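Long-range contact in relaxosome protein TraM (Escherichia coli, PDB 4QPO), which binds the plasmid's DNA as a tetramer within the relaxosome, which facilitates nicking of the origin of transfer by TraI during bacterial conjugation: residues A11-R23 with D31-E43. Numbering follows the deposited sequence.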
# COMPACT_ATOMS: atom_id res chain seq x y z
N ALA A 11 -4.16 -15.23 -3.40
CA ALA A 11 -4.85 -13.98 -3.71
C ALA A 11 -6.34 -14.22 -3.90
O ALA A 11 -7.16 -13.53 -3.31
CB ALA A 11 -4.25 -13.33 -4.95
N TYR A 12 -6.67 -15.20 -4.73
CA TYR A 12 -8.05 -15.49 -5.01
C TYR A 12 -8.82 -15.74 -3.70
O TYR A 12 -9.89 -15.16 -3.48
CB TYR A 12 -8.17 -16.70 -5.94
CG TYR A 12 -9.60 -17.07 -6.24
CD1 TYR A 12 -10.29 -16.48 -7.30
CD2 TYR A 12 -10.27 -18.00 -5.46
CE1 TYR A 12 -11.61 -16.82 -7.56
CE2 TYR A 12 -11.58 -18.34 -5.72
CZ TYR A 12 -12.25 -17.75 -6.77
OH TYR A 12 -13.56 -18.10 -7.01
N GLU A 13 -8.25 -16.57 -2.82
CA GLU A 13 -8.82 -16.84 -1.50
C GLU A 13 -9.06 -15.57 -0.67
O GLU A 13 -10.11 -15.43 -0.04
CB GLU A 13 -7.92 -17.79 -0.71
CG GLU A 13 -7.95 -19.24 -1.18
CD GLU A 13 -6.96 -20.12 -0.42
OE1 GLU A 13 -6.12 -19.57 0.32
OE2 GLU A 13 -7.03 -21.35 -0.58
N LYS A 14 -8.08 -14.67 -0.66
CA LYS A 14 -8.17 -13.44 0.11
C LYS A 14 -9.33 -12.57 -0.38
O LYS A 14 -9.99 -11.91 0.43
CB LYS A 14 -6.85 -12.65 0.05
CG LYS A 14 -5.65 -13.32 0.69
CD LYS A 14 -5.74 -13.32 2.20
CE LYS A 14 -5.99 -11.91 2.74
NZ LYS A 14 -5.80 -11.82 4.22
N ILE A 15 -9.57 -12.54 -1.69
CA ILE A 15 -10.71 -11.79 -2.22
C ILE A 15 -12.03 -12.33 -1.67
O ILE A 15 -12.93 -11.56 -1.32
CB ILE A 15 -10.79 -11.84 -3.76
CG1 ILE A 15 -9.42 -11.63 -4.40
CG2 ILE A 15 -11.80 -10.80 -4.25
CD1 ILE A 15 -8.77 -10.37 -3.99
N ASN A 16 -12.16 -13.65 -1.64
CA ASN A 16 -13.36 -14.28 -1.08
C ASN A 16 -13.61 -13.87 0.36
O ASN A 16 -14.75 -13.60 0.74
CB ASN A 16 -13.25 -15.79 -1.17
CG ASN A 16 -13.49 -16.30 -2.57
OD1 ASN A 16 -14.08 -15.61 -3.39
ND2 ASN A 16 -13.06 -17.53 -2.84
N ALA A 17 -12.55 -13.84 1.16
CA ALA A 17 -12.65 -13.45 2.56
C ALA A 17 -13.07 -11.99 2.70
O ALA A 17 -13.80 -11.63 3.62
CB ALA A 17 -11.34 -13.69 3.27
N ILE A 18 -12.62 -11.14 1.78
CA ILE A 18 -13.05 -9.75 1.76
C ILE A 18 -14.55 -9.72 1.57
O ILE A 18 -15.26 -9.09 2.34
CB ILE A 18 -12.40 -8.93 0.63
CG1 ILE A 18 -10.88 -8.91 0.77
CG2 ILE A 18 -12.94 -7.49 0.64
CD1 ILE A 18 -10.41 -8.15 1.95
N ILE A 19 -15.02 -10.43 0.54
CA ILE A 19 -16.44 -10.56 0.23
C ILE A 19 -17.25 -10.94 1.48
O ILE A 19 -18.28 -10.32 1.77
CB ILE A 19 -16.68 -11.63 -0.87
CG1 ILE A 19 -16.02 -11.20 -2.19
CG2 ILE A 19 -18.17 -11.87 -1.06
CD1 ILE A 19 -16.10 -12.26 -3.27
N GLU A 20 -16.77 -11.94 2.21
CA GLU A 20 -17.45 -12.44 3.40
C GLU A 20 -17.49 -11.41 4.53
O GLU A 20 -18.52 -11.22 5.18
CB GLU A 20 -16.78 -13.72 3.90
CG GLU A 20 -17.25 -14.98 3.21
CD GLU A 20 -18.63 -15.43 3.69
OE1 GLU A 20 -19.07 -14.94 4.76
OE2 GLU A 20 -19.26 -16.26 3.01
N LYS A 21 -16.35 -10.76 4.77
CA LYS A 21 -16.23 -9.76 5.82
C LYS A 21 -17.11 -8.54 5.54
O LYS A 21 -17.63 -7.90 6.46
CB LYS A 21 -14.77 -9.34 5.99
CG LYS A 21 -14.49 -8.45 7.18
CD LYS A 21 -13.00 -8.33 7.43
CE LYS A 21 -12.70 -7.62 8.74
NZ LYS A 21 -11.26 -7.72 9.15
N ARG A 22 -17.27 -8.21 4.25
CA ARG A 22 -18.15 -7.12 3.84
C ARG A 22 -19.60 -7.48 4.14
O ARG A 22 -20.32 -6.71 4.76
CB ARG A 22 -17.98 -6.80 2.36
CG ARG A 22 -16.58 -6.34 1.96
CD ARG A 22 -16.43 -4.84 1.97
NE ARG A 22 -15.57 -4.35 0.89
CZ ARG A 22 -16.01 -3.94 -0.29
NH1 ARG A 22 -17.31 -3.96 -0.54
NH2 ARG A 22 -15.17 -3.52 -1.22
N ARG A 23 -20.02 -8.68 3.72
CA ARG A 23 -21.39 -9.14 3.96
C ARG A 23 -21.70 -9.29 5.46
O ARG A 23 -22.86 -9.50 5.85
CB ARG A 23 -21.64 -10.47 3.23
N ASP A 31 -24.40 -7.81 -4.28
CA ASP A 31 -23.39 -6.77 -4.14
C ASP A 31 -22.11 -7.37 -3.53
O ASP A 31 -22.12 -8.52 -3.09
CB ASP A 31 -23.91 -5.62 -3.27
N VAL A 32 -21.04 -6.59 -3.51
CA VAL A 32 -19.69 -7.03 -3.12
C VAL A 32 -19.26 -8.31 -3.87
O VAL A 32 -18.49 -9.13 -3.37
CB VAL A 32 -19.54 -7.20 -1.56
CG1 VAL A 32 -20.08 -8.54 -1.02
CG2 VAL A 32 -18.10 -7.01 -1.15
N SER A 33 -19.74 -8.44 -5.10
CA SER A 33 -19.32 -9.51 -5.99
C SER A 33 -17.80 -9.61 -6.14
O SER A 33 -17.06 -8.67 -5.81
CB SER A 33 -19.95 -9.31 -7.37
OG SER A 33 -19.54 -8.07 -7.91
N PHE A 34 -17.33 -10.76 -6.62
CA PHE A 34 -15.90 -11.00 -6.73
C PHE A 34 -15.26 -9.94 -7.63
O PHE A 34 -14.26 -9.32 -7.26
CB PHE A 34 -15.63 -12.40 -7.28
CG PHE A 34 -14.16 -12.74 -7.35
CD1 PHE A 34 -13.41 -12.40 -8.46
CD2 PHE A 34 -13.53 -13.40 -6.31
CE1 PHE A 34 -12.06 -12.71 -8.52
CE2 PHE A 34 -12.19 -13.71 -6.37
CZ PHE A 34 -11.45 -13.36 -7.47
N SER A 35 -15.86 -9.73 -8.80
CA SER A 35 -15.29 -8.83 -9.80
C SER A 35 -15.23 -7.41 -9.29
O SER A 35 -14.24 -6.73 -9.48
CB SER A 35 -16.11 -8.88 -11.09
OG SER A 35 -15.99 -10.14 -11.71
N ALA A 36 -16.30 -6.96 -8.65
CA ALA A 36 -16.36 -5.59 -8.15
C ALA A 36 -15.21 -5.34 -7.18
O ALA A 36 -14.54 -4.31 -7.25
CB ALA A 36 -17.70 -5.32 -7.48
N THR A 37 -14.98 -6.31 -6.29
CA THR A 37 -13.93 -6.23 -5.29
C THR A 37 -12.55 -6.29 -5.95
O THR A 37 -11.67 -5.48 -5.63
CB THR A 37 -14.08 -7.36 -4.25
OG1 THR A 37 -15.25 -7.11 -3.48
CG2 THR A 37 -12.89 -7.40 -3.31
N ALA A 38 -12.37 -7.24 -6.86
CA ALA A 38 -11.13 -7.38 -7.61
C ALA A 38 -10.79 -6.09 -8.36
O ALA A 38 -9.66 -5.64 -8.36
CB ALA A 38 -11.25 -8.54 -8.59
N SER A 39 -11.80 -5.52 -8.99
CA SER A 39 -11.62 -4.31 -9.78
C SER A 39 -11.26 -3.15 -8.86
O SER A 39 -10.41 -2.30 -9.18
CB SER A 39 -12.89 -4.04 -10.58
OG SER A 39 -12.88 -2.75 -11.14
N MET A 40 -11.88 -3.14 -7.69
CA MET A 40 -11.63 -2.11 -6.70
C MET A 40 -10.20 -2.21 -6.19
O MET A 40 -9.56 -1.20 -5.94
CB MET A 40 -12.62 -2.22 -5.53
CG MET A 40 -12.60 -1.03 -4.58
SD MET A 40 -12.40 -1.51 -2.85
CE MET A 40 -10.70 -2.04 -2.87
N LEU A 41 -9.72 -3.43 -6.04
CA LEU A 41 -8.38 -3.64 -5.52
C LEU A 41 -7.31 -3.27 -6.55
O LEU A 41 -6.22 -2.81 -6.19
CB LEU A 41 -8.21 -5.07 -5.06
CG LEU A 41 -8.91 -5.45 -3.75
CD1 LEU A 41 -8.83 -6.94 -3.59
CD2 LEU A 41 -8.25 -4.74 -2.56
N LEU A 42 -7.65 -3.46 -7.83
CA LEU A 42 -6.73 -3.16 -8.93
C LEU A 42 -6.58 -1.65 -9.09
O LEU A 42 -5.47 -1.14 -9.34
CB LEU A 42 -7.23 -3.79 -10.23
CG LEU A 42 -6.54 -3.45 -11.56
CD1 LEU A 42 -5.05 -3.64 -11.50
CD2 LEU A 42 -7.10 -4.31 -12.64
N GLU A 43 -7.68 -0.92 -8.95
CA GLU A 43 -7.62 0.53 -9.08
C GLU A 43 -6.96 1.16 -7.85
O GLU A 43 -6.31 2.18 -7.99
CB GLU A 43 -9.02 1.10 -9.32
CG GLU A 43 -9.55 0.65 -10.69
CD GLU A 43 -10.83 1.31 -11.09
OE1 GLU A 43 -11.61 1.68 -10.18
OE2 GLU A 43 -11.06 1.46 -12.32
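Phe34 turns its CG away from the backbone N (chi1 -177°) and, with CG of Tyr12 set the same way, the two rings meet beside the first turn of helix 34-43. Their centroids lie 4.8 Å apart with planes inclined by 34°, an oblique pairing whose nearest atoms are Tyr12 CD1 and Phe34 CZ at 3.3 Å. Over one face of the Phe34 ring sits CG2 of Ile15, 4.0 Å from the centroid, which is CH-pi geometry; Asn16 OD1 comes to the ring edge, 3.7 Å from Phe34 CD2. Phe34 is thus a knob in the hole formed by Tyr12, Ile15, Asn16 and Ile19. One turn on, Thr37 fills the next hole, among Ile15, Ile18, Ile19 and Arg22, its CG2 3.7 Å from Ile15 CG2. Deeper in, the methyls Ile15 CD1 and Leu41 CD1 pack tightly at 3.5 Å. Val32, less well ordered, lies across Ile19 and the bent Arg22 chain; its carbonyl O, 3.4 Å from Ile19 CG1, is buried without a polar partner. Arg22 NH2 reaches Met40 SD, which lies near the guanidinium plane. Ser33 N-caps the second helix. A second subunit packs nearby, its Leu42 against Leu41. The axes of 11-23 and 34-43 approach to 9.8 Å at 110°, and after strand 2-6 these two helices give one subunit's half of the ribbon-helix-helix fold, in TraM's N-terminal DNA-binding domain.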